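Local coordinates for blood group a-and b-cleaving endo-beta-galactosidase (Streptococcus pneumoniae, PDB 2YGL), which probably binds carbohydrate through two tandem modules of family CBM51, part of a family 98 glycoside hydrolase that cleaves blood group A and B antigens, at residues T7-S10 with D11-W14; F34-N38 with K39-T43. All blocks are in the same frame, centred on the assembly; numbering follows the deposited sequence.

Contact 1: residues T7-S10 with D11-W14; sequences TYLS and DMDW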
loop_
_atom_site.group_PDB
_atom_site.type_symbol
_atom_site.label_atom_id
_atom_site.label_comp_id
_atom_site.label_asym_id
_atom_site.label_seq_id
_atom_site.Cartn_x
_atom_site.Cartn_y
_atom_site.Cartn_z
ATOM N N THR A 7 -11.981 5.489 3.341
ATOM C CA THR A 7 -12.189 5.939 4.711
ATOM C C THR A 7 -12.850 7.317 4.661
ATOM O O THR A 7 -12.320 8.248 4.047
ATOM C CB THR A 7 -10.859 6.003 5.499
ATOM O OG1 THR A 7 -10.092 4.817 5.252
ATOM C CG2 THR A 7 -11.119 6.131 6.994
ATOM N N TYR A 8 -14.018 7.434 5.284
ATOM C CA TYR A 8 -14.743 8.699 5.318
ATOM C C TYR A 8 -14.078 9.675 6.278
ATOM O O TYR A 8 -13.646 9.282 7.367
ATOM C CB TYR A 8 -16.205 8.480 5.713
ATOM C CG TYR A 8 -16.995 7.673 4.708
ATOM C CD1 TYR A 8 -17.410 8.240 3.502
ATOM C CD2 TYR A 8 -17.330 6.344 4.962
ATOM C CE1 TYR A 8 -18.135 7.505 2.573
ATOM C CE2 TYR A 8 -18.059 5.596 4.039
ATOM C CZ TYR A 8 -18.457 6.185 2.848
ATOM O OH TYR A 8 -19.178 5.457 1.930
ATOM N N LEU A 9 -13.991 10.941 5.867
ATOM C CA LEU A 9 -13.421 11.989 6.717
ATOM C C LEU A 9 -14.188 12.111 8.035
ATOM O O LEU A 9 -13.588 12.327 9.089
ATOM C CB LEU A 9 -13.391 13.343 5.995
ATOM C CG LEU A 9 -12.493 13.537 4.766
ATOM C CD1 LEU A 9 -12.599 14.970 4.282
ATOM C CD2 LEU A 9 -11.039 13.190 5.049
ATOM N N SER A 10 -15.508 11.949 7.962
ATOM C CA SER A 10 -16.379 12.004 9.136
ATOM C C SER A 10 -16.164 10.835 10.102
ATOM O O SER A 10 -16.701 10.835 11.211
ATOM C CB SER A 10 -17.847 12.081 8.708
ATOM O OG SER A 10 -18.219 10.964 7.921
ATOM N N ASP A 11 -15.380 9.846 9.673
ATOM C CA ASP A 11 -14.971 8.741 10.536
ATOM C C ASP A 11 -13.553 8.954 11.077
ATOM O O ASP A 11 -13.050 8.143 11.855
ATOM C CB ASP A 11 -15.072 7.400 9.795
ATOM C CG ASP A 11 -16.509 7.002 9.484
ATOM O OD1 ASP A 11 -17.433 7.420 10.215
ATOM O OD2 ASP A 11 -16.716 6.258 8.506
ATOM N N MET A 12 -12.918 10.049 10.660
ATOM C CA MET A 12 -11.584 10.404 11.139
ATOM C C MET A 12 -11.648 11.588 12.096
ATOM O O MET A 12 -12.686 12.239 12.226
ATOM C CB MET A 12 -10.650 10.739 9.971
ATOM C CG MET A 12 -10.636 9.716 8.852
ATOM S SD MET A 12 -9.520 10.196 7.522
ATOM C CE MET A 12 -10.437 9.615 6.113
ATOM N N ASP A 13 -10.533 11.857 12.765
ATOM C CA ASP A 13 -10.420 13.009 13.650
ATOM C C ASP A 13 -9.647 14.107 12.933
ATOM O O ASP A 13 -8.513 13.887 12.501
ATOM C CB ASP A 13 -9.702 12.623 14.950
ATOM C CG ASP A 13 -10.278 11.373 15.595
ATOM O OD1 ASP A 13 -11.508 11.311 15.806
ATOM O OD2 ASP A 13 -9.495 10.450 15.902
ATOM N N TRP A 14 -10.264 15.279 12.790
ATOM C CA TRP A 14 -9.581 16.420 12.183
ATOM C C TRP A 14 -8.500 16.974 13.106
ATOM O O TRP A 14 -8.641 16.929 14.329
ATOM C CB TRP A 14 -10.570 17.523 11.760
ATOM C CG TRP A 14 -11.487 18.035 12.838
ATOM C CD1 TRP A 14 -11.127 18.640 14.011
ATOM C CD2 TRP A 14 -12.921 18.024 12.820
ATOM N NE1 TRP A 14 -12.242 18.983 14.731
ATOM C CE2 TRP A 14 -13.358 18.616 14.026
ATOM C CE3 TRP A 14 -13.880 17.559 11.908
ATOM C CZ2 TRP A 14 -14.714 18.761 14.345
ATOM C CZ3 TRP A 14 -15.231 17.703 12.227
ATOM C CH2 TRP A 14 -15.632 18.301 13.437
HETATM O O HOH W 1 -14.893 5.281 6.938
#
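Asp11 OD2 receives a hydrogen bond of 2.6 Å from water 1, and the same water accepts from Tyr8 N at 2.9 Å, so one solvent molecule closes a loop between the carboxylate and the end of strand 4-8. With CG of Asp11 set anti to its own carbonyl carbon (chi1 -68°), the acid lies alongside Tyr8, both side chains pointing the same way. OD2 sits at the edge of the tyrosine ring, near its plane, 3.6 Å from Tyr8 CD2, and the carboxylate is turned almost perpendicular to the ring. Its other oxygen, OD1, forms a salt bridge with Lys59. Beyond Tyr8 the backbone leaves strand 4-8 in a 3-10 turn with two i to i+3 bonds, Asp11 N to Tyr8 O at 2.9 Å and Met12 N to Leu9 O at 2.8 Å. Met12 then folds back along the turn. Its chain, bent at chi3 (-143°), carries CE to 3.7 Å from Thr7 CG2, crossing the threonine at about a right angle, and to 3.8 Å from Leu9 CD2; CE also comes close against the carbonyl oxygen Thr7 O, at 3.1 Å. A flexible thioether suits this place because it can bend over the strand end and meet both branched side chains. In the first NPCBM/NEW2 module, built on two antiparallel sheets, Leu9 and Met12 both continue onto Leu168 of strand 160-171 and Tyr73 of strand 69-74, one strand from each sheet. Ser10 brings a small buried hydroxyl, suited to its hydrogen bond with Asp31. The Leu9 and Met12 packing thus contrasts with the group of Asp11, Lys59 and water, where the carboxylate is probably kept ionised.

Contact 2: residues F34-N38 with K39-T43; sequences FTTGN and KGEHT
Thr36 turns its hydroxyl between the backbone N and the carbonyl carbon (chi1 60°), which leaves CG2 beside the N, while Glu41 sets CG anti to its carbonyl carbon (chi1 -56°) and runs extended from there; the two side chains cross at about a right angle, with Glu41 OE1 3.4 Å from Thr36 CG2. They meet because a Schellman motif ends helix 34-39. Gly40 adopts a positive phi of 95°, a backbone conformation that glycine, lacking a CB, takes readily. The reversed chain lets Glu41 N donate to Thr36 O at 3.0 Å, while Gly40 N bonds to Gly37 O. Just before the glycine, Lys39 N donates to Thr35 O in an i to i+4 bond, and the extended lysine chain runs beside Thr35, bringing CE to 4.0 Å from Thr35 CG2. The threonine thus offers its methyl to the lysine and its hydroxyl to Glu160. Asn38 folds back along the helix to Phe34: its ND2 lies over the ring centre, 3.3 Å above the plane, and donates to Phe34 O and to Thr27 O; the backbone N of Asn38 reaches Phe34 O from the opposite face. Beyond the glycine, water 2 joins helix to loop: it accepts from Thr36 OG1 at 2.8 Å and donates to Glu41 O and to Thr43 O, the latter at 2.9 Å.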
loop_
_atom_site.group_PDB
_atom_site.type_symbol
_atom_site.label_atom_id
_atom_site.label_comp_id
_atom_site.label_asym_id
_atom_site.label_seq_id
_atom_site.Cartn_x
_atom_site.Cartn_y
_atom_site.Cartn_z
ATOM N N PHE A 34 -24.327 21.847 8.705
ATOM C CA PHE A 34 -23.833 22.547 9.895
ATOM C C PHE A 34 -24.935 23.008 10.848
ATOM O O PHE A 34 -24.918 22.652 12.024
ATOM C CB PHE A 34 -22.934 23.731 9.521
ATOM C CG PHE A 34 -22.356 24.459 10.710
ATOM C CD1 PHE A 34 -23.071 25.478 11.340
ATOM C CD2 PHE A 34 -21.096 24.126 11.200
ATOM C CE1 PHE A 34 -22.538 26.157 12.436
ATOM C CE2 PHE A 34 -20.554 24.796 12.298
ATOM C CZ PHE A 34 -21.274 25.813 12.917
ATOM N N THR A 35 -25.875 23.804 10.342
ATOM C CA THR A 35 -26.885 24.438 11.193
ATOM C C THR A 35 -27.924 23.456 11.744
ATOM O O THR A 35 -28.189 23.457 12.948
ATOM C CB THR A 35 -27.550 25.649 10.495
ATOM O OG1 THR A 35 -26.553 26.645 10.248
ATOM C CG2 THR A 35 -28.645 26.264 11.367
ATOM N N THR A 36 -28.493 22.617 10.875
ATOM C CA THR A 36 -29.458 21.598 11.307
ATOM C C THR A 36 -28.809 20.567 12.226
ATOM O O THR A 36 -29.415 20.136 13.208
ATOM C CB THR A 36 -30.110 20.849 10.117
ATOM O OG1 THR A 36 -29.096 20.188 9.350
ATOM C CG2 THR A 36 -30.892 21.801 9.222
ATOM N N GLY A 37 -27.578 20.175 11.895
ATOM C CA GLY A 37 -26.817 19.219 12.699
ATOM C C GLY A 37 -26.527 19.735 14.095
ATOM O O GLY A 37 -26.629 18.987 15.068
ATOM N N ASN A 38 -26.159 21.015 14.193
ATOM C CA ASN A 38 -25.925 21.657 15.491
ATOM C C ASN A 38 -27.188 21.771 16.350
ATOM O O ASN A 38 -27.106 21.777 17.577
ATOM C CB ASN A 38 -25.264 23.030 15.316
ATOM C CG ASN A 38 -23.746 22.944 15.267
ATOM O OD1 ASN A 38 -23.093 22.714 16.287
ATOM N ND2 ASN A 38 -23.180 23.136 14.080
ATOM N N LYS A 39 -28.346 21.855 15.695
ATOM C CA LYS A 39 -29.644 21.892 16.379
ATOM C C LYS A 39 -30.072 20.511 16.877
ATOM O O LYS A 39 -30.992 20.400 17.686
ATOM C CB LYS A 39 -30.731 22.463 15.459
ATOM C CG LYS A 39 -30.612 23.947 15.185
ATOM C CD LYS A 39 -31.687 24.414 14.219
ATOM C CE LYS A 39 -31.643 25.925 14.041
ATOM N NZ LYS A 39 -32.657 26.400 13.048
ATOM N N GLY A 40 -29.408 19.467 16.389
ATOM C CA GLY A 40 -29.728 18.096 16.777
ATOM C C GLY A 40 -30.671 17.398 15.811
ATOM O O GLY A 40 -31.054 16.245 16.033
ATOM N N GLU A 41 -31.041 18.093 14.736
ATOM C CA GLU A 41 -31.955 17.544 13.735
ATOM C C GLU A 41 -31.304 16.391 12.978
ATOM O O GLU A 41 -30.098 16.406 12.727
ATOM C CB GLU A 41 -32.419 18.631 12.762
ATOM C CG GLU A 41 -33.078 19.823 13.441
ATOM C CD GLU A 41 -33.657 20.835 12.467
ATOM O OE1 GLU A 41 -33.444 20.703 11.242
ATOM O OE2 GLU A 41 -34.339 21.769 12.938
ATOM N N HIS A 42 -32.115 15.397 12.617
ATOM C CA HIS A 42 -31.626 14.168 11.983
ATOM C C HIS A 42 -31.419 14.315 10.471
ATOM O O HIS A 42 -30.960 13.382 9.804
ATOM C CB HIS A 42 -32.582 13.007 12.285
ATOM C CG HIS A 42 -32.647 12.630 13.736
ATOM N ND1 HIS A 42 -33.240 11.465 14.173
ATOM C CD2 HIS A 42 -32.182 13.253 14.846
ATOM C CE1 HIS A 42 -33.149 11.393 15.490
ATOM N NE2 HIS A 42 -32.509 12.464 15.922
ATOM N N THR A 43 -31.751 15.494 9.948
ATOM C CA THR A 43 -31.629 15.818 8.522
ATOM C C THR A 43 -30.264 15.435 7.939
ATOM O O THR A 43 -29.218 15.761 8.505
ATOM C CB THR A 43 -31.898 17.318 8.287
ATOM O OG1 THR A 43 -33.140 17.672 8.904
ATOM C CG2 THR A 43 -31.953 17.654 6.797
HETATM O O HOH W 2 -29.009 17.700 10.593
#

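How the contacts relate
Both contacts are local chain turns within the first of the two family modules, their centres about 18 Å apart and their nearest atoms about 8 Å apart without touching. Contact 1 is partly buried: it follows strand 4-8, which pairs with strand 160-171, and its apolar side chains reach strands of both sheets. Contact 2 lies on the surface, where it ends helix 34-39 and forms the start of the loop before strand 45-48. Each bends the chain with backbone bonds and adds one bridging water, but contact 1 combines this with thioether and leucine packing and a salt bridge, whereas contact 2 relies on glycine geometry and threonine hydroxyls, and none of its touching residues is buried.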